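Local coordinates for protein beta-L-arabinobiosidase (Bacteroides thetaiotaomicron, PDB 5MQR) that probably hydrolyses glycosidic linkages of plant pectin, with arabinose-containing side chains among its likely targets, as a multidomain glycosidase of a gut bacterium, at residues A[46-51]-A[347-352]; A[102-107]-A[123-128]; A[409-414]-A[464-469]; A[801-806]-A[817-822]; A[808-813]-A[883-888]. One frame throughout, in Å; residues are numbered along the deposited sequence.

Overall arrangement
Interactions 1 and 3 meet near the middle of the chain, their centres about 14 Å apart: K464 of interaction 3 bonds to S46 and P47 of interaction 1, and I409 packs on V48 and N349. A bound sodium ion lies close by, about 5 Å from the side chain of S46. Interaction 2 stands apart in the propeller, about 35 Å from interaction 1 between centres. At the far end, interactions 4 and 5 lie in the glycoside hydrolase domain, about 93 Å from interaction 2 between centres. Their own centres are about 8 Å apart, and R819 and T821 of 817-822 touch S808 and I887 of interaction 5.

Interaction 1: A[46-51]-A[347-352]; sequences SPVVGV and TLNLVH
The carbonyl oxygen of S46 is gripped by two donors from the neighbouring strand. The backbone N of L350 reaches S46 O at 3.0 Å in a nearly straight bond. The side-chain ND2 of N349 meets S46 O at 3.1 Å. These two come from opposite faces of the carbonyl plane, each more than 40° out of it, whereas the oxygen lies exactly in the amide plane of N349. With chi1 at -66°, N349 CG points away from its own carbonyl carbon, and ND2 converges with the next backbone N on one acceptor. L350 N to S46 O, with a weak return bond from V48 N to L350 O at 3.5 Å, makes a single beta bridge at P47 and L350. P47 CA also offers a C-H to L350 O at 3.3 Å.

Apolar contacts fill in around it. V48 CG1 meets N349 CB at 3.6 Å, and P47 CB faces L350 CB at 4.0 Å. Past the type II turn V48-V51, V51 CG1 comes in at about a right angle to V351 CG1, 4.1 Å away. V351 belongs to a classic beta bulge with H352 opposite L334, where the chain turns a corner after strand 349-350. The hydroxyl of S46 is taken up elsewhere, by E565 and K464.

All the touching residues are buried. The carbonyl with two donors is the main polar link of the 46-51 loop to edge strand 349-350, and that pairing also settles which end of the N349 amide faces S46.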
# COMPACT_ATOMS: atom_id res chain seq x y z
N SER A 46 -16.01 -4.17 1.77
CA SER A 46 -14.91 -4.72 2.51
C SER A 46 -14.37 -3.61 3.40
O SER A 46 -14.33 -2.45 2.99
CB SER A 46 -13.81 -5.20 1.56
OG SER A 46 -12.81 -5.94 2.27
N PRO A 47 -13.98 -3.95 4.63
CA PRO A 47 -13.47 -2.93 5.53
C PRO A 47 -12.04 -2.58 5.24
O PRO A 47 -11.34 -3.39 4.67
CB PRO A 47 -13.57 -3.60 6.91
CG PRO A 47 -13.38 -5.05 6.61
CD PRO A 47 -14.06 -5.27 5.28
N VAL A 48 -11.64 -1.39 5.67
CA VAL A 48 -10.22 -1.05 5.73
C VAL A 48 -9.56 -1.89 6.84
O VAL A 48 -10.23 -2.43 7.72
CB VAL A 48 -9.98 0.46 5.86
CG1 VAL A 48 -10.59 1.19 4.66
CG2 VAL A 48 -10.51 1.03 7.16
N VAL A 49 -8.23 -2.04 6.76
CA VAL A 49 -7.47 -2.87 7.72
C VAL A 49 -7.53 -2.24 9.12
O VAL A 49 -7.31 -1.03 9.29
CB VAL A 49 -5.98 -3.01 7.32
CG1 VAL A 49 -5.16 -3.69 8.42
CG2 VAL A 49 -5.83 -3.78 6.01
N GLY A 50 -7.81 -3.08 10.11
CA GLY A 50 -7.56 -2.73 11.49
C GLY A 50 -8.58 -1.86 12.18
O GLY A 50 -8.25 -1.27 13.19
N VAL A 51 -9.81 -1.78 11.66
CA VAL A 51 -10.84 -0.95 12.26
C VAL A 51 -11.31 -1.62 13.54
O VAL A 51 -11.69 -2.80 13.52
CB VAL A 51 -12.06 -0.71 11.35
CG1 VAL A 51 -13.05 0.24 12.02
CG2 VAL A 51 -11.64 -0.11 10.04
N THR A 347 -12.49 6.15 -3.11
CA THR A 347 -12.70 4.82 -2.53
C THR A 347 -13.98 4.77 -1.68
O THR A 347 -14.52 5.81 -1.27
CB THR A 347 -11.51 4.43 -1.60
OG1 THR A 347 -11.45 5.30 -0.46
CG2 THR A 347 -10.17 4.51 -2.37
N LEU A 348 -14.43 3.55 -1.41
CA LEU A 348 -15.56 3.30 -0.52
C LEU A 348 -15.37 1.95 0.15
O LEU A 348 -15.36 0.93 -0.52
CB LEU A 348 -16.87 3.33 -1.28
CG LEU A 348 -18.12 3.17 -0.41
CD1 LEU A 348 -18.26 4.37 0.51
CD2 LEU A 348 -19.35 3.00 -1.28
N ASN A 349 -15.19 1.97 1.46
CA ASN A 349 -14.98 0.76 2.26
C ASN A 349 -15.74 0.88 3.58
O ASN A 349 -16.29 1.94 3.91
CB ASN A 349 -13.49 0.58 2.53
CG ASN A 349 -12.71 0.29 1.25
OD1 ASN A 349 -12.16 1.20 0.64
ND2 ASN A 349 -12.69 -0.97 0.83
N LEU A 350 -15.78 -0.22 4.31
CA LEU A 350 -16.56 -0.34 5.55
C LEU A 350 -15.80 0.14 6.78
O LEU A 350 -14.59 -0.11 6.94
CB LEU A 350 -16.95 -1.80 5.76
CG LEU A 350 -17.96 -2.08 6.88
CD1 LEU A 350 -19.33 -1.58 6.46
CD2 LEU A 350 -17.95 -3.57 7.15
N VAL A 351 -16.52 0.85 7.64
CA VAL A 351 -16.07 1.16 9.00
C VAL A 351 -16.86 0.26 9.96
O VAL A 351 -16.26 -0.52 10.67
CB VAL A 351 -16.27 2.64 9.35
CG1 VAL A 351 -15.94 2.91 10.82
CG2 VAL A 351 -15.40 3.51 8.45
N HIS A 352 -18.19 0.36 9.95
CA HIS A 352 -19.06 -0.40 10.84
C HIS A 352 -20.21 -0.99 10.03
O HIS A 352 -21.02 -0.26 9.48
CB HIS A 352 -19.55 0.52 11.97
CG HIS A 352 -20.41 -0.15 13.00
ND1 HIS A 352 -20.08 -0.17 14.34
CD2 HIS A 352 -21.63 -0.73 12.90
CE1 HIS A 352 -21.04 -0.78 15.01
NE2 HIS A 352 -21.99 -1.13 14.16

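Interaction 2: A[102-107]-A[123-128]; sequences PSQTFL and FPPYKV
T105 and F123 form the heart of the tight part of this contact, an antiparallel hydrogen-bonded pair. T105 N gives a straight bond to F123 O at 3.0 Å, in the carbonyl plane. The return bond, F123 N to T105 O, is longer at 3.3 Å and tilted 27° from the plane of the T105 carbonyl. Their side chains share one face of the sheet, with CB of T105 4.1 Å from CB of F123 and lying at the edge of the phenyl ring, near its plane. A chi1 of -62° swings the F123 ring there, on the far side of CB from the carbonyl carbon. The T105 hydroxyl bonds to Q151 instead. Q104 packs closely too: its CB is 3.3 Å from F123 O, and its side chain runs beside P125, pointing the same way, with Q104 OE1 against P125 CD at 3.3 Å.

The fit slackens from S103 on. Between the backbones there is a C-H contact, P125 CA to S103 O at 3.5 Å. A water bridges next, donating to S103 O at 2.9 Å and accepting from Y126 N, and joins the two chains where they part. P102 CB stands 4.4 Å from P125 CG, where both prolines are partly exposed.

Strand 104-110 is the third and 120-123 the outermost of an antiparallel four-stranded sheet, a blade of the N-terminal propeller. Strand 148-157, which opens the following sheet, covers T105 and F123 with M149, while V188 and R190 of strand 186-192 lie against F123.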
# COMPACT_ATOMS: atom_id res chain seq x y z
N PRO A 102 -37.66 14.20 29.98
CA PRO A 102 -36.51 15.11 30.08
C PRO A 102 -35.37 14.80 29.12
O PRO A 102 -35.43 13.84 28.35
CB PRO A 102 -36.07 14.97 31.56
CG PRO A 102 -36.57 13.63 31.99
CD PRO A 102 -37.82 13.37 31.19
N SER A 103 -34.35 15.64 29.14
CA SER A 103 -33.31 15.63 28.15
C SER A 103 -32.08 16.27 28.76
O SER A 103 -32.20 17.29 29.46
CB SER A 103 -33.76 16.43 26.92
OG SER A 103 -32.87 16.30 25.82
N GLN A 104 -30.92 15.68 28.51
CA GLN A 104 -29.67 16.17 29.07
C GLN A 104 -28.51 15.74 28.22
O GLN A 104 -28.69 14.95 27.30
CB GLN A 104 -29.48 15.64 30.48
CG GLN A 104 -29.33 14.14 30.55
CD GLN A 104 -29.59 13.57 31.93
OE1 GLN A 104 -30.15 14.24 32.81
NE2 GLN A 104 -29.20 12.32 32.12
N THR A 105 -27.32 16.25 28.56
CA THR A 105 -26.09 15.95 27.85
C THR A 105 -25.08 15.28 28.79
O THR A 105 -24.87 15.76 29.90
CB THR A 105 -25.51 17.24 27.25
OG1 THR A 105 -26.48 17.79 26.33
CG2 THR A 105 -24.14 17.00 26.52
N PHE A 106 -24.50 14.18 28.32
CA PHE A 106 -23.54 13.36 29.06
C PHE A 106 -22.12 13.60 28.56
O PHE A 106 -21.92 13.96 27.39
CB PHE A 106 -23.82 11.88 28.88
CG PHE A 106 -24.97 11.35 29.69
CD1 PHE A 106 -24.86 11.24 31.08
CD2 PHE A 106 -26.11 10.86 29.07
CE1 PHE A 106 -25.90 10.68 31.83
CE2 PHE A 106 -27.14 10.30 29.81
CZ PHE A 106 -27.03 10.21 31.20
N LEU A 107 -21.14 13.40 29.44
CA LEU A 107 -19.71 13.42 29.09
C LEU A 107 -18.98 12.20 29.63
O LEU A 107 -19.20 11.79 30.79
CB LEU A 107 -19.03 14.66 29.65
CG LEU A 107 -17.57 14.91 29.27
CD1 LEU A 107 -17.47 15.38 27.82
CD2 LEU A 107 -16.94 15.91 30.21
N PHE A 123 -24.52 18.80 31.11
CA PHE A 123 -25.59 19.80 31.12
C PHE A 123 -26.90 19.08 31.52
O PHE A 123 -27.32 18.17 30.83
CB PHE A 123 -25.73 20.49 29.77
CG PHE A 123 -24.49 21.26 29.37
CD1 PHE A 123 -24.08 22.35 30.10
CD2 PHE A 123 -23.74 20.88 28.27
CE1 PHE A 123 -22.96 23.07 29.75
CE2 PHE A 123 -22.60 21.60 27.91
CZ PHE A 123 -22.22 22.70 28.66
N PRO A 124 -27.51 19.47 32.67
CA PRO A 124 -28.65 18.74 33.20
C PRO A 124 -29.99 19.23 32.62
O PRO A 124 -30.02 20.25 31.92
CB PRO A 124 -28.57 19.07 34.71
CG PRO A 124 -28.03 20.44 34.77
CD PRO A 124 -27.15 20.61 33.55
N PRO A 125 -31.09 18.52 32.94
CA PRO A 125 -32.45 18.98 32.57
C PRO A 125 -32.70 20.43 32.99
O PRO A 125 -32.29 20.84 34.09
CB PRO A 125 -33.35 18.03 33.36
CG PRO A 125 -32.54 16.79 33.54
CD PRO A 125 -31.13 17.26 33.70
N TYR A 126 -33.36 21.17 32.11
CA TYR A 126 -33.59 22.61 32.29
C TYR A 126 -35.08 22.89 32.21
O TYR A 126 -35.76 22.38 31.34
CB TYR A 126 -32.85 23.38 31.21
CG TYR A 126 -32.85 24.89 31.35
CD1 TYR A 126 -33.97 25.65 30.95
CD2 TYR A 126 -31.72 25.57 31.85
CE1 TYR A 126 -33.98 27.04 31.09
CE2 TYR A 126 -31.72 26.96 31.98
CZ TYR A 126 -32.85 27.69 31.60
OH TYR A 126 -32.86 29.05 31.71
N LYS A 127 -35.58 23.74 33.11
CA LYS A 127 -36.99 24.11 33.13
C LYS A 127 -37.34 25.14 32.09
O LYS A 127 -36.81 26.24 32.12
CB LYS A 127 -37.38 24.68 34.50
CG LYS A 127 -37.69 23.58 35.49
CD LYS A 127 -37.51 23.97 36.97
CE LYS A 127 -36.77 22.84 37.72
NZ LYS A 127 -37.17 22.74 39.16
N VAL A 128 -38.23 24.78 31.18
CA VAL A 128 -38.85 25.76 30.28
C VAL A 128 -39.73 26.63 31.19
O VAL A 128 -40.46 26.08 32.02
CB VAL A 128 -39.74 25.09 29.22
CG1 VAL A 128 -40.39 26.14 28.32
CG2 VAL A 128 -38.94 24.09 28.40
O HOH W 1 -33.61 19.79 29.54

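Interaction 3: A[409-414]-A[464-469]; sequences INASAH and KIPASK
P466 laid over one face of H414 and K464 bonded to I409 mark this as a loop-to-strand contact, in which the linker 409-414 passes strand 460-468 of the sialidase-like carbohydrate-binding-module region. The two run 67° apart, and no beta bridge joins them. At one end, the extended K464 chain sets NZ on I409 O at 2.8 Å; S46 OG and P47 O also take bonds from that ammonium, which thus ties the linker, the strand and the N-terminal loop together.

In the middle, A411 presses its methyl onto the strand backbone, CB lying 3.4 Å from K464 O. A water molecule beside it accepts from A411 N and donates to I465 O at 2.6 Å, so these backbones are linked through solvent.

At the other end the imidazole of H414 lies on the proline. P466 CD is 3.8 Å from the centroid of the H414 ring and almost on its normal, a CH-pi contact. Setting CG of H414 beside its backbone N (chi1 -81°) turns the ring this way, and T609 holds ND1. S468 OG, which bonds to P466 O, lies at the ring edge. A second water sits in the ring plane, 2.8 Å from H414 NE2, and donates to S468 OG at 3.1 Å.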
# COMPACT_ATOMS: atom_id res chain seq x y z
N ILE A 409 -6.39 -0.36 2.55
CA ILE A 409 -7.51 -1.15 2.05
C ILE A 409 -7.20 -2.66 2.13
O ILE A 409 -8.01 -3.43 2.64
CB ILE A 409 -7.88 -0.83 0.58
CG1 ILE A 409 -8.03 0.68 0.33
CG2 ILE A 409 -9.15 -1.57 0.18
CD1 ILE A 409 -8.85 1.40 1.35
N ASN A 410 -6.07 -3.08 1.59
CA ASN A 410 -5.74 -4.50 1.52
C ASN A 410 -4.60 -4.84 2.43
O ASN A 410 -3.80 -3.99 2.76
CB ASN A 410 -5.34 -4.89 0.11
CG ASN A 410 -6.42 -4.57 -0.89
OD1 ASN A 410 -7.61 -4.80 -0.68
ND2 ASN A 410 -6.00 -4.02 -2.00
N ALA A 411 -4.55 -6.09 2.83
CA ALA A 411 -3.46 -6.58 3.64
C ALA A 411 -2.30 -6.88 2.67
O ALA A 411 -2.53 -7.46 1.60
CB ALA A 411 -3.89 -7.83 4.37
N SER A 412 -1.09 -6.47 3.03
CA SER A 412 0.08 -6.67 2.20
C SER A 412 0.87 -7.94 2.58
O SER A 412 1.81 -8.31 1.88
CB SER A 412 0.99 -5.44 2.28
OG SER A 412 1.65 -5.34 3.51
N ALA A 413 0.48 -8.57 3.68
CA ALA A 413 1.08 -9.79 4.13
C ALA A 413 0.04 -10.71 4.76
O ALA A 413 -0.93 -10.25 5.36
CB ALA A 413 2.15 -9.49 5.15
N HIS A 414 0.31 -12.00 4.65
CA HIS A 414 -0.44 -13.03 5.32
C HIS A 414 -0.25 -12.96 6.82
O HIS A 414 0.69 -12.35 7.33
CB HIS A 414 -0.05 -14.42 4.80
CG HIS A 414 -0.73 -14.76 3.52
ND1 HIS A 414 -2.00 -15.30 3.48
CD2 HIS A 414 -0.36 -14.55 2.23
CE1 HIS A 414 -2.37 -15.43 2.22
NE2 HIS A 414 -1.40 -14.98 1.45
N LYS A 464 -8.14 -9.62 7.88
CA LYS A 464 -7.97 -9.39 6.46
C LYS A 464 -6.58 -9.89 6.00
O LYS A 464 -5.58 -9.65 6.66
CB LYS A 464 -8.16 -7.92 6.14
CG LYS A 464 -8.49 -7.67 4.69
CD LYS A 464 -9.21 -6.34 4.49
CE LYS A 464 -9.71 -6.30 3.07
NZ LYS A 464 -10.29 -4.98 2.77
N ILE A 465 -6.54 -10.61 4.88
CA ILE A 465 -5.30 -11.17 4.33
C ILE A 465 -5.25 -10.87 2.84
O ILE A 465 -6.27 -10.47 2.26
CB ILE A 465 -5.23 -12.69 4.55
CG1 ILE A 465 -6.46 -13.37 3.96
CG2 ILE A 465 -5.10 -12.99 6.04
CD1 ILE A 465 -6.27 -14.84 3.74
N PRO A 466 -4.08 -11.07 2.19
CA PRO A 466 -4.02 -10.91 0.73
C PRO A 466 -5.01 -11.86 0.04
O PRO A 466 -5.07 -13.03 0.39
CB PRO A 466 -2.57 -11.29 0.37
CG PRO A 466 -1.80 -11.15 1.63
CD PRO A 466 -2.78 -11.49 2.75
N ALA A 467 -5.77 -11.29 -0.89
CA ALA A 467 -6.77 -12.01 -1.67
C ALA A 467 -6.12 -13.23 -2.29
O ALA A 467 -5.13 -13.09 -3.01
CB ALA A 467 -7.34 -11.08 -2.75
N SER A 468 -6.66 -14.42 -2.00
CA SER A 468 -6.01 -15.68 -2.32
C SER A 468 -6.98 -16.69 -2.95
O SER A 468 -8.14 -16.80 -2.54
CB SER A 468 -5.39 -16.28 -1.05
OG SER A 468 -4.43 -15.39 -0.45
N LYS A 469 -6.48 -17.43 -3.95
CA LYS A 469 -7.24 -18.47 -4.65
C LYS A 469 -7.03 -19.81 -3.96
O LYS A 469 -7.99 -20.53 -3.74
CB LYS A 469 -6.82 -18.57 -6.12
CG LYS A 469 -7.03 -17.29 -6.90
CD LYS A 469 -6.42 -17.36 -8.31
CE LYS A 469 -6.22 -15.95 -8.90
NZ LYS A 469 -5.27 -15.88 -10.08
O HOH W 2 -6.47 -7.92 1.61
O HOH W 3 -1.53 -14.59 -1.30

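Interaction 4: A[801-806]-A[817-822]; sequences VQDGME and YARPTI
D803 holds its CG on the side of the backbone N, trans to the carbonyl carbon (chi1 -74°), while R819 bends at its third torsion (chi3 60°), and the two turns bring carboxylate and guanidinium together. R819 is the N-cap residue of helix 820-839 in the six-hairpin glycosidase domain, and D803 closes a short 3-10 segment in the loop before it. The salt bridge is straight: R819 NE meets D803 OD2 at 2.8 Å, in the guanidinium plane and nearly head-on to the C-O bond. The planes of the two groups lie 39° apart. T821 OG1 also donates to D803 OD2, at 2.5 Å, a very short value that may be partly coordinate error; one oxygen takes both donors. D803 OD1 turns to S751. With an alanine here, the guanidinium of R819 would probably be left without its carboxylate mate and the T821 hydroxyl without its acceptor.

Selenomethionine M805 lies farther round the same guanidinium edge, its extended chain putting SE 3.7 Å from R819 NH2. The same chain meets T821 tip to tip, M805 SE lying 4.0 Å from T821 CG2.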
# COMPACT_ATOMS: atom_id res chain seq x y z
N VAL A 801 36.46 -8.16 -33.50
CA VAL A 801 35.49 -9.21 -33.87
C VAL A 801 35.20 -10.17 -32.69
O VAL A 801 34.06 -10.59 -32.48
CB VAL A 801 35.96 -10.01 -35.13
CG1 VAL A 801 34.96 -11.11 -35.49
CG2 VAL A 801 36.18 -9.10 -36.33
N GLN A 802 36.24 -10.47 -31.92
CA GLN A 802 36.16 -11.39 -30.77
C GLN A 802 35.64 -10.72 -29.49
O GLN A 802 35.34 -11.42 -28.55
CB GLN A 802 37.51 -12.11 -30.51
CG GLN A 802 37.81 -13.20 -31.50
CD GLN A 802 38.13 -12.66 -32.87
OE1 GLN A 802 38.92 -11.72 -33.01
NE2 GLN A 802 37.50 -13.21 -33.89
N ASP A 803 35.54 -9.38 -29.47
CA ASP A 803 34.63 -8.69 -28.54
C ASP A 803 33.19 -8.66 -29.03
O ASP A 803 32.35 -8.07 -28.37
CB ASP A 803 35.07 -7.24 -28.27
CG ASP A 803 36.27 -7.13 -27.38
OD1 ASP A 803 36.51 -8.00 -26.52
OD2 ASP A 803 36.98 -6.13 -27.52
N GLY A 804 32.89 -9.28 -30.17
CA GLY A 804 31.60 -9.11 -30.84
C GLY A 804 31.41 -7.76 -31.50
O GLY A 804 30.27 -7.38 -31.79
N MSE A 805 32.49 -7.03 -31.76
CA MSE A 805 32.39 -5.65 -32.20
C MSE A 805 33.19 -5.41 -33.46
O MSE A 805 34.02 -4.50 -33.53
CB MSE A 805 32.76 -4.69 -31.07
CG MSE A 805 32.11 -5.05 -29.74
SE MSE A 805 32.66 -3.76 -28.37
CE MSE A 805 31.57 -4.46 -26.89
N GLU A 806 32.89 -6.19 -34.49
CA GLU A 806 33.52 -5.98 -35.80
C GLU A 806 33.29 -4.56 -36.37
O GLU A 806 32.26 -3.92 -36.11
CB GLU A 806 33.04 -7.04 -36.79
CG GLU A 806 31.60 -6.88 -37.22
CD GLU A 806 31.12 -7.89 -38.27
OE1 GLU A 806 31.90 -8.79 -38.71
OE2 GLU A 806 29.92 -7.75 -38.67
N TYR A 817 45.26 -5.40 -30.27
CA TYR A 817 45.21 -4.14 -29.59
C TYR A 817 44.69 -4.33 -28.16
O TYR A 817 43.83 -5.19 -27.90
CB TYR A 817 44.33 -3.15 -30.35
CG TYR A 817 44.77 -2.75 -31.75
CD1 TYR A 817 46.09 -2.94 -32.21
CD2 TYR A 817 43.86 -2.14 -32.62
CE1 TYR A 817 46.47 -2.54 -33.49
CE2 TYR A 817 44.24 -1.75 -33.90
CZ TYR A 817 45.54 -1.95 -34.32
OH TYR A 817 45.90 -1.59 -35.57
N ALA A 818 45.19 -3.50 -27.26
CA ALA A 818 44.75 -3.49 -25.88
C ALA A 818 43.49 -2.64 -25.77
O ALA A 818 43.54 -1.44 -25.57
CB ALA A 818 45.86 -2.99 -24.97
N ARG A 819 42.35 -3.31 -25.88
CA ARG A 819 41.04 -2.67 -25.85
C ARG A 819 40.49 -2.62 -24.40
O ARG A 819 40.70 -3.57 -23.64
CB ARG A 819 40.09 -3.43 -26.77
CG ARG A 819 40.42 -3.25 -28.24
CD ARG A 819 39.70 -4.26 -29.12
NE ARG A 819 38.25 -4.15 -29.01
CZ ARG A 819 37.46 -3.27 -29.64
NH1 ARG A 819 37.95 -2.36 -30.47
NH2 ARG A 819 36.14 -3.32 -29.43
N PRO A 820 39.79 -1.52 -24.02
CA PRO A 820 39.27 -1.48 -22.63
C PRO A 820 38.13 -2.43 -22.36
O PRO A 820 37.75 -2.56 -21.21
CB PRO A 820 38.81 -0.03 -22.45
CG PRO A 820 38.58 0.46 -23.83
CD PRO A 820 39.66 -0.20 -24.65
N THR A 821 37.59 -3.07 -23.40
CA THR A 821 36.71 -4.23 -23.25
C THR A 821 37.35 -5.34 -22.42
O THR A 821 37.02 -5.51 -21.23
CB THR A 821 36.32 -4.84 -24.60
OG1 THR A 821 37.51 -5.00 -25.40
CG2 THR A 821 35.30 -3.96 -25.33
N ILE A 822 38.27 -6.08 -23.03
CA ILE A 822 38.81 -7.30 -22.41
C ILE A 822 39.61 -6.99 -21.14
O ILE A 822 39.55 -7.76 -20.19
CB ILE A 822 39.61 -8.19 -23.40
CG1 ILE A 822 40.09 -9.46 -22.69
CG2 ILE A 822 40.81 -7.46 -23.98
CD1 ILE A 822 40.46 -10.62 -23.61

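Interaction 5: A[808-813]-A[883-888]; sequences SISGGR and VREAIG
E885 and S810 carry the hydrogen bonds of this buried contact, each oxygen of the carboxylate serving a different donor. S810 OG donates to E885 OE1 at 2.5 Å, on the syn side and close to the carboxylate plane. Placing OG between its backbone N and carbonyl carbon (chi1 67°) turns the hydroxyl this way, and T874 bonds to it too. S810 N gives a straight bond to E885 OE2 at 3.0 Å, but from well above that plane. A water molecule adds a further tie: it accepts from I809 N and donates to E885 OE2 at 2.6 Å. Were E885 an alanine, the hydroxyl and backbone N of S810 would probably lose their shared partner, and the bridging water its acceptor.

Apolar contacts flank the polar ones. The I809 and V883 side chains cross obliquely, CG2 to CG2 at 3.7 Å. V883 CG1 rests against S810 CB at 3.6 Å.

Within the first loop, S808 OG accepts from G811 N at 2.8 Å, an ST motif spanning S808 to G811; D800 also bonds to that hydroxyl. The arrangement joins the loop before helix 820-839 to the loop between strand 871-872 and helix 890-893, within the MGH1-like, six-hairpin glycosidase domain.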
# COMPACT_ATOMS: atom_id res chain seq x y z
N SER A 808 34.78 -1.73 -35.63
CA SER A 808 34.93 -0.61 -34.73
C SER A 808 35.99 0.32 -35.34
O SER A 808 36.79 -0.12 -36.15
CB SER A 808 35.37 -1.08 -33.34
OG SER A 808 36.72 -1.50 -33.30
N ILE A 809 35.97 1.58 -34.93
CA ILE A 809 36.97 2.55 -35.35
C ILE A 809 38.34 2.18 -34.76
O ILE A 809 39.32 2.04 -35.51
CB ILE A 809 36.59 3.99 -34.99
CG1 ILE A 809 35.32 4.40 -35.76
CG2 ILE A 809 37.73 4.96 -35.32
CD1 ILE A 809 34.68 5.70 -35.32
N SER A 810 38.42 2.00 -33.43
CA SER A 810 39.73 1.74 -32.82
C SER A 810 40.28 0.41 -33.33
O SER A 810 41.47 0.23 -33.53
CB SER A 810 39.69 1.76 -31.29
OG SER A 810 38.94 0.68 -30.77
N GLY A 811 39.36 -0.52 -33.54
CA GLY A 811 39.58 -1.58 -34.44
C GLY A 811 40.23 -2.81 -33.87
O GLY A 811 40.54 -2.91 -32.66
N GLY A 812 40.29 -3.77 -34.79
CA GLY A 812 41.20 -4.82 -34.74
C GLY A 812 40.80 -6.13 -35.33
O GLY A 812 40.89 -7.09 -34.60
N ARG A 813 40.39 -6.24 -36.60
CA ARG A 813 40.25 -7.59 -37.21
C ARG A 813 41.65 -8.17 -37.32
O ARG A 813 42.50 -7.57 -37.96
CB ARG A 813 39.56 -7.61 -38.59
CG ARG A 813 39.52 -9.01 -39.24
CD ARG A 813 38.65 -9.16 -40.51
NE ARG A 813 37.22 -9.28 -40.16
CZ ARG A 813 36.35 -8.25 -40.07
NH1 ARG A 813 35.09 -8.48 -39.71
NH2 ARG A 813 36.73 -7.00 -40.34
N VAL A 883 40.26 7.66 -30.50
CA VAL A 883 38.83 7.68 -30.75
C VAL A 883 38.10 7.35 -29.45
O VAL A 883 38.40 6.35 -28.78
CB VAL A 883 38.43 6.72 -31.90
CG1 VAL A 883 38.85 5.28 -31.64
CG2 VAL A 883 36.93 6.82 -32.18
N ARG A 884 37.16 8.21 -29.07
CA ARG A 884 36.30 7.96 -27.94
C ARG A 884 35.19 7.01 -28.40
O ARG A 884 34.42 7.35 -29.33
CB ARG A 884 35.70 9.24 -27.40
CG ARG A 884 36.69 10.29 -26.92
CD ARG A 884 35.93 11.42 -26.27
NE ARG A 884 36.78 12.52 -25.80
CZ ARG A 884 37.34 13.45 -26.57
NH1 ARG A 884 37.20 13.44 -27.89
NH2 ARG A 884 38.09 14.39 -26.00
N GLU A 885 35.12 5.85 -27.76
CA GLU A 885 34.10 4.84 -28.07
C GLU A 885 33.30 4.49 -26.83
O GLU A 885 33.72 4.79 -25.72
CB GLU A 885 34.75 3.57 -28.65
CG GLU A 885 35.46 3.80 -29.99
CD GLU A 885 36.29 2.60 -30.44
OE1 GLU A 885 37.15 2.11 -29.67
OE2 GLU A 885 36.08 2.15 -31.58
N ALA A 886 32.16 3.84 -27.01
CA ALA A 886 31.35 3.41 -25.88
C ALA A 886 32.13 2.45 -24.97
O ALA A 886 31.88 2.43 -23.75
CB ALA A 886 30.06 2.74 -26.35
N ILE A 887 33.06 1.69 -25.57
CA ILE A 887 33.87 0.75 -24.80
C ILE A 887 34.70 1.46 -23.73
O ILE A 887 35.07 0.84 -22.77
CB ILE A 887 34.78 -0.18 -25.65
CG1 ILE A 887 35.80 0.61 -26.49
CG2 ILE A 887 33.92 -1.08 -26.52
CD1 ILE A 887 36.91 -0.26 -27.07
N GLY A 888 34.98 2.74 -23.90
CA GLY A 888 35.68 3.53 -22.89
C GLY A 888 34.95 3.73 -21.56
O GLY A 888 35.56 4.20 -20.59
O HOH W 4 33.94 2.32 -33.11